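Local coordinates for protein PfhB2 (PDB 6U8T) that probably acts as a clan CA cysteine protease, a YopT-like domain belonging to a Pasteurella multocida toxin, at residues S40-H44 / S77-Q82; Y16-E22 / F175-F179. The protein carries 1 engineered substitution. One frame throughout, in Å; residues are numbered along the deposited sequence.

Both interactions draw on helix 20-51, interaction 2 at its N-terminal start and interaction 1 about two thirds of the way along, with their nearest atoms about 18 Å apart. Interaction 1 is helix on helix and almost wholly buried; its polar side chains, Ser40, His44 and Ser77, sit among aliphatic groups. Interaction 2 mixes buried and more exposed residues where the helix start and the loop before it meet a turn of the antiparallel sheet, and the hydrogen bonds between its two segments all end on backbone carbonyls. The second subunit touches each: Tyr16 of that subunit packs on Thr41, and its Thr41 packs on Tyr16.

Interaction 1. Residues S40-H44 / S77-Q82; sequences STCAH and SIKKLQ
Ser77 meets His44 through its hydroxyl: OG stands in the plane of the imidazole, 2.7 Å from His44 NE2, in a nearly straight hydrogen bond whose donor could be either group. At another point of the ring edge His44 ND1 donates to Ser40 O one turn back (2.8 Å), coming from above the carbonyl plane while His44 N reaches the same oxygen from the opposite face. Two in-plane bonds thus fix the rotation of the imidazole. Ile78 then closes one face, its CG1 lying over the ring centre as a CH-pi contact, 3.6 Å from the centroid. Its other branch, CG2, and the CD1 tip lean on Thr41, whose OG1 bonds to Val37 O. Ile78 O takes a hydrogen bond from Ser40 OG at 2.6 Å, in the carbonyl plane and on a lone pair, although it already accepts Gln82 N within its own helix. Helices 20-51 and 72-87 meet here; the axes of segments 40-44 and 77-82 come within 9.1 Å, 124° between their directions, and helix 91-104 packs beside both through Leu97, Thr98 and Trp101. Leu81, with CG anti to its own N (chi1 -178°), sends CD2 to Ala43 CB (3.9 Å) and past His44 CE1, while its CB sits 3.2 Å from Ser40 OG. Gln82 and Ser40 form the closest CA pair, their CB atoms 4.0 Å apart.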
loop_
_atom_site.group_PDB
_atom_site.type_symbol
_atom_site.label_atom_id
_atom_site.label_comp_id
_atom_site.label_asym_id
_atom_site.label_seq_id
_atom_site.Cartn_x
_atom_site.Cartn_y
_atom_site.Cartn_z
ATOM N N SER C 40 -14.761 -9.980 5.297
ATOM C CA SER C 40 -15.750 -11.057 5.492
ATOM C C SER C 40 -15.566 -11.647 6.900
ATOM O O SER C 40 -16.600 -11.887 7.576
ATOM C CB SER C 40 -15.635 -12.111 4.417
ATOM O OG SER C 40 -16.533 -13.185 4.660
ATOM N N THR C 41 -14.321 -11.855 7.360
ATOM C CA THR C 41 -14.048 -12.478 8.670
ATOM C C THR C 41 -14.514 -11.548 9.798
ATOM O O THR C 41 -15.160 -12.043 10.706
ATOM C CB THR C 41 -12.571 -12.800 8.906
ATOM O OG1 THR C 41 -12.083 -13.617 7.845
ATOM C CG2 THR C 41 -12.384 -13.497 10.251
ATOM N N CYS C 42 -14.205 -10.253 9.707
ATOM C CA CYS C 42 -14.629 -9.247 10.696
ATOM C C CYS C 42 -16.165 -9.186 10.741
ATOM O O CYS C 42 -16.720 -9.141 11.865
ATOM C CB CYS C 42 -14.005 -7.884 10.417
ATOM S SG CYS C 42 -12.254 -7.835 10.862
ATOM N N ALA C 43 -16.840 -9.222 9.590
ATOM C CA ALA C 43 -18.313 -9.262 9.550
ATOM C C ALA C 43 -18.791 -10.470 10.347
ATOM O O ALA C 43 -19.704 -10.326 11.171
ATOM C CB ALA C 43 -18.826 -9.312 8.126
ATOM N N HIS C 44 -18.209 -11.644 10.098
ATOM C CA HIS C 44 -18.652 -12.904 10.791
ATOM C C HIS C 44 -18.383 -12.785 12.284
ATOM O O HIS C 44 -19.272 -13.146 13.048
ATOM C CB HIS C 44 -17.992 -14.132 10.186
ATOM C CG HIS C 44 -18.629 -14.590 8.924
ATOM N ND1 HIS C 44 -18.449 -13.937 7.699
ATOM C CD2 HIS C 44 -19.387 -15.687 8.685
ATOM C CE1 HIS C 44 -19.101 -14.610 6.767
ATOM N NE2 HIS C 44 -19.703 -15.681 7.367
ATOM N N SER C 77 -18.557 -20.105 5.016
ATOM C CA SER C 77 -19.443 -18.906 5.060
ATOM C C SER C 77 -18.628 -17.626 4.799
ATOM O O SER C 77 -19.118 -16.741 4.112
ATOM C CB SER C 77 -20.166 -18.857 6.357
ATOM O OG SER C 77 -21.085 -17.786 6.351
ATOM N N ILE C 78 -17.410 -17.546 5.331
ATOM C CA ILE C 78 -16.497 -16.401 5.123
ATOM C C ILE C 78 -16.114 -16.328 3.629
ATOM O O ILE C 78 -16.123 -15.220 3.066
ATOM C CB ILE C 78 -15.276 -16.517 6.057
ATOM C CG1 ILE C 78 -15.681 -16.137 7.491
ATOM C CG2 ILE C 78 -14.114 -15.654 5.530
ATOM C CD1 ILE C 78 -14.617 -16.393 8.540
ATOM N N LYS C 79 -15.806 -17.470 3.015
ATOM C CA LYS C 79 -15.424 -17.570 1.584
ATOM C C LYS C 79 -16.604 -17.124 0.702
ATOM O O LYS C 79 -16.336 -16.392 -0.264
ATOM C CB LYS C 79 -14.953 -18.988 1.267
ATOM C CG LYS C 79 -13.470 -19.197 1.551
ATOM C CD LYS C 79 -12.991 -20.613 1.419
ATOM C CE LYS C 79 -11.648 -20.701 0.723
ATOM N NZ LYS C 79 -10.577 -20.239 1.635
ATOM N N LYS C 80 -17.831 -17.521 1.040
ATOM C CA LYS C 80 -19.069 -17.108 0.322
ATOM C C LYS C 80 -19.172 -15.573 0.306
ATOM O O LYS C 80 -19.323 -14.998 -0.791
ATOM C CB LYS C 80 -20.332 -17.653 0.991
ATOM C CG LYS C 80 -21.219 -18.617 0.224
ATOM C CD LYS C 80 -22.270 -19.274 1.188
ATOM C CE LYS C 80 -21.903 -20.665 1.730
ATOM N NZ LYS C 80 -21.817 -20.790 3.222
ATOM N N LEU C 81 -19.155 -14.935 1.486
ATOM C CA LEU C 81 -19.288 -13.462 1.613
ATOM C C LEU C 81 -18.116 -12.782 0.885
ATOM O O LEU C 81 -18.312 -11.755 0.241
ATOM C CB LEU C 81 -19.305 -13.081 3.092
ATOM C CG LEU C 81 -19.482 -11.595 3.379
ATOM C CD1 LEU C 81 -20.677 -11.049 2.588
ATOM C CD2 LEU C 81 -19.663 -11.331 4.877
ATOM N N GLN C 82 -16.908 -13.316 1.034
ATOM C CA GLN C 82 -15.690 -12.734 0.449
ATOM C C GLN C 82 -15.852 -12.681 -1.096
ATOM O O GLN C 82 -15.532 -11.681 -1.698
ATOM C CB GLN C 82 -14.505 -13.574 0.885
ATOM C CG GLN C 82 -13.197 -13.133 0.246
ATOM C CD GLN C 82 -12.258 -14.306 0.112
ATOM O OE1 GLN C 82 -12.275 -15.236 0.924
ATOM N NE2 GLN C 82 -11.305 -14.177 -0.776
#

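Interaction 2. Residues Y16-E22 / F175-F179; sequences YAQSKGE and FDPNF
Tyr16 lies along the turn at Pro177 to Phe179, touching it from CB to hydroxyl. CB starts beside Phe179 O, the oxygen that takes the backbone N-H of Tyr16 in an almost straight bond (Tyr16 N to Phe179 O, 3.0 Å). With CG turned beside that N (chi1 -82°), CD1 brings the ring edge to the same carbonyl oxygen, which lies in the ring plane. Farther out CE1 and CZ run under Pro177 O, which sits over one face, nearer the ring's margin than its middle and 3.2 Å from Tyr16 CE1. At the tip OH approaches Phe175 CZ at 3.4 Å, the two side chains roughly perpendicular, and passes near Pro177 CB. Residues 177-179 join antiparallel strands 171-176 and 180-184, and the Tyr16 bond falls where strand 11-15, neighbour of 180-184, ends. An Asx turn opens this connection, with Asn178 N donating to Asp176 OD1; OD1 also bonds His161 NE2, a His-Asp pair consistent with that of a YopT-type clan CA cysteine protease, and OD2 bonds Tyr204 OH. Cys42 of the second subunit packs on Pro177. Beyond Tyr16 the chain enters helix 20-51, with Ser19 as N-cap accepting from Glu22 N. Asn178 O receives Ser19 OG (2.9 Å), nearly along the C=O axis, and Gly21 N (3.0 Å) on a lone pair. Gly21 CA rests 3.6 Å from Phe179 CZ.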
loop_
_atom_site.group_PDB
_atom_site.type_symbol
_atom_site.label_atom_id
_atom_site.label_comp_id
_atom_site.label_asym_id
_atom_site.label_seq_id
_atom_site.Cartn_x
_atom_site.Cartn_y
_atom_site.Cartn_z
ATOM N N TYR C 16 13.871 -8.279 -18.587
ATOM C CA TYR C 16 14.407 -9.038 -17.430
ATOM C C TYR C 16 13.832 -10.454 -17.488
ATOM O O TYR C 16 12.602 -10.618 -17.594
ATOM C CB TYR C 16 14.057 -8.403 -16.082
ATOM C CG TYR C 16 14.938 -7.262 -15.630
ATOM C CD1 TYR C 16 14.662 -5.968 -16.018
ATOM C CD2 TYR C 16 15.962 -7.452 -14.717
ATOM C CE1 TYR C 16 15.422 -4.901 -15.575
ATOM C CE2 TYR C 16 16.719 -6.397 -14.247
ATOM C CZ TYR C 16 16.453 -5.107 -14.679
ATOM O OH TYR C 16 17.180 -4.036 -14.231
ATOM N N ALA C 17 14.711 -11.451 -17.391
ATOM C CA ALA C 17 14.355 -12.885 -17.377
ATOM C C ALA C 17 13.393 -13.128 -16.212
ATOM O O ALA C 17 12.383 -13.808 -16.400
ATOM C CB ALA C 17 15.615 -13.712 -17.273
ATOM N N GLN C 18 13.694 -12.559 -15.046
ATOM C CA GLN C 18 12.829 -12.639 -13.844
ATOM C C GLN C 18 12.273 -11.234 -13.606
ATOM O O GLN C 18 13.058 -10.329 -13.192
ATOM C CB GLN C 18 13.624 -13.116 -12.626
ATOM C CG GLN C 18 14.537 -14.305 -12.887
ATOM C CD GLN C 18 13.882 -15.621 -12.547
ATOM O OE1 GLN C 18 12.653 -15.761 -12.554
ATOM N NE2 GLN C 18 14.717 -16.593 -12.223
ATOM N N SER C 19 10.994 -11.048 -13.911
ATOM C CA SER C 19 10.302 -9.745 -13.819
ATOM C C SER C 19 9.926 -9.525 -12.353
ATOM O O SER C 19 9.038 -10.261 -11.844
ATOM C CB SER C 19 9.116 -9.735 -14.727
ATOM O OG SER C 19 8.326 -8.582 -14.523
ATOM N N LYS C 20 10.576 -8.590 -11.670
ATOM C CA LYS C 20 10.124 -8.162 -10.315
ATOM C C LYS C 20 8.731 -7.512 -10.399
ATOM O O LYS C 20 7.998 -7.593 -9.383
ATOM C CB LYS C 20 11.181 -7.283 -9.645
ATOM C CG LYS C 20 12.499 -7.996 -9.396
ATOM C CD LYS C 20 12.329 -9.264 -8.602
ATOM C CE LYS C 20 13.611 -9.661 -7.922
ATOM N NZ LYS C 20 13.378 -10.773 -6.986
ATOM N N GLY C 21 8.362 -6.988 -11.571
ATOM C CA GLY C 21 7.010 -6.474 -11.854
ATOM C C GLY C 21 5.948 -7.563 -11.777
ATOM O O GLY C 21 4.871 -7.286 -11.246
ATOM N N GLU C 22 6.211 -8.759 -12.305
ATOM C CA GLU C 22 5.232 -9.892 -12.259
ATOM C C GLU C 22 5.025 -10.339 -10.815
ATOM O O GLU C 22 3.868 -10.559 -10.422
ATOM C CB GLU C 22 5.674 -11.063 -13.155
ATOM C CG GLU C 22 5.511 -10.770 -14.635
ATOM C CD GLU C 22 4.157 -10.205 -15.049
ATOM O OE1 GLU C 22 3.125 -10.767 -14.626
ATOM O OE2 GLU C 22 4.127 -9.194 -15.801
ATOM N N PHE C 175 12.917 3.139 -18.928
ATOM C CA PHE C 175 13.540 1.982 -18.244
ATOM C C PHE C 175 12.832 1.755 -16.917
ATOM O O PHE C 175 12.757 2.686 -16.088
ATOM C CB PHE C 175 15.051 2.180 -18.066
ATOM C CG PHE C 175 15.692 1.088 -17.249
ATOM C CD1 PHE C 175 15.926 -0.170 -17.788
ATOM C CD2 PHE C 175 16.020 1.305 -15.917
ATOM C CE1 PHE C 175 16.483 -1.178 -17.018
ATOM C CE2 PHE C 175 16.587 0.290 -15.157
ATOM C CZ PHE C 175 16.826 -0.942 -15.709
ATOM N N ASP C 176 12.316 0.542 -16.747
ATOM C CA ASP C 176 11.663 0.065 -15.503
ATOM C C ASP C 176 12.389 -1.189 -15.027
ATOM O O ASP C 176 12.265 -2.250 -15.628
ATOM C CB ASP C 176 10.180 -0.185 -15.749
ATOM C CG ASP C 176 9.413 -0.501 -14.485
ATOM O OD1 ASP C 176 10.069 -0.844 -13.475
ATOM O OD2 ASP C 176 8.189 -0.342 -14.504
ATOM N N PRO C 177 13.177 -1.100 -13.941
ATOM C CA PRO C 177 13.955 -2.231 -13.450
ATOM C C PRO C 177 13.106 -3.470 -13.123
ATOM O O PRO C 177 13.696 -4.506 -12.891
ATOM C CB PRO C 177 14.622 -1.746 -12.159
ATOM C CG PRO C 177 14.332 -0.282 -12.037
ATOM C CD PRO C 177 13.371 0.104 -13.140
ATOM N N ASN C 178 11.775 -3.308 -13.086
ATOM C CA ASN C 178 10.780 -4.393 -12.842
ATOM C C ASN C 178 10.446 -5.121 -14.157
ATOM O O ASN C 178 9.793 -6.176 -14.066
ATOM C CB ASN C 178 9.467 -3.861 -12.262
ATOM C CG ASN C 178 9.472 -3.747 -10.753
ATOM O OD1 ASN C 178 10.501 -4.021 -10.113
ATOM N ND2 ASN C 178 8.338 -3.326 -10.188
ATOM N N PHE C 179 10.789 -4.551 -15.318
ATOM C CA PHE C 179 10.406 -5.104 -16.648
ATOM C C PHE C 179 11.572 -5.044 -17.639
ATOM O O PHE C 179 11.916 -6.090 -18.209
ATOM C CB PHE C 179 9.173 -4.385 -17.196
ATOM C CG PHE C 179 7.947 -4.547 -16.343
ATOM C CD1 PHE C 179 7.225 -5.722 -16.344
ATOM C CD2 PHE C 179 7.499 -3.507 -15.563
ATOM C CE1 PHE C 179 6.080 -5.860 -15.578
ATOM C CE2 PHE C 179 6.361 -3.638 -14.775
ATOM C CZ PHE C 179 5.659 -4.822 -14.777
HETATM O O HOH W 1 10.251 -8.470 -17.708
#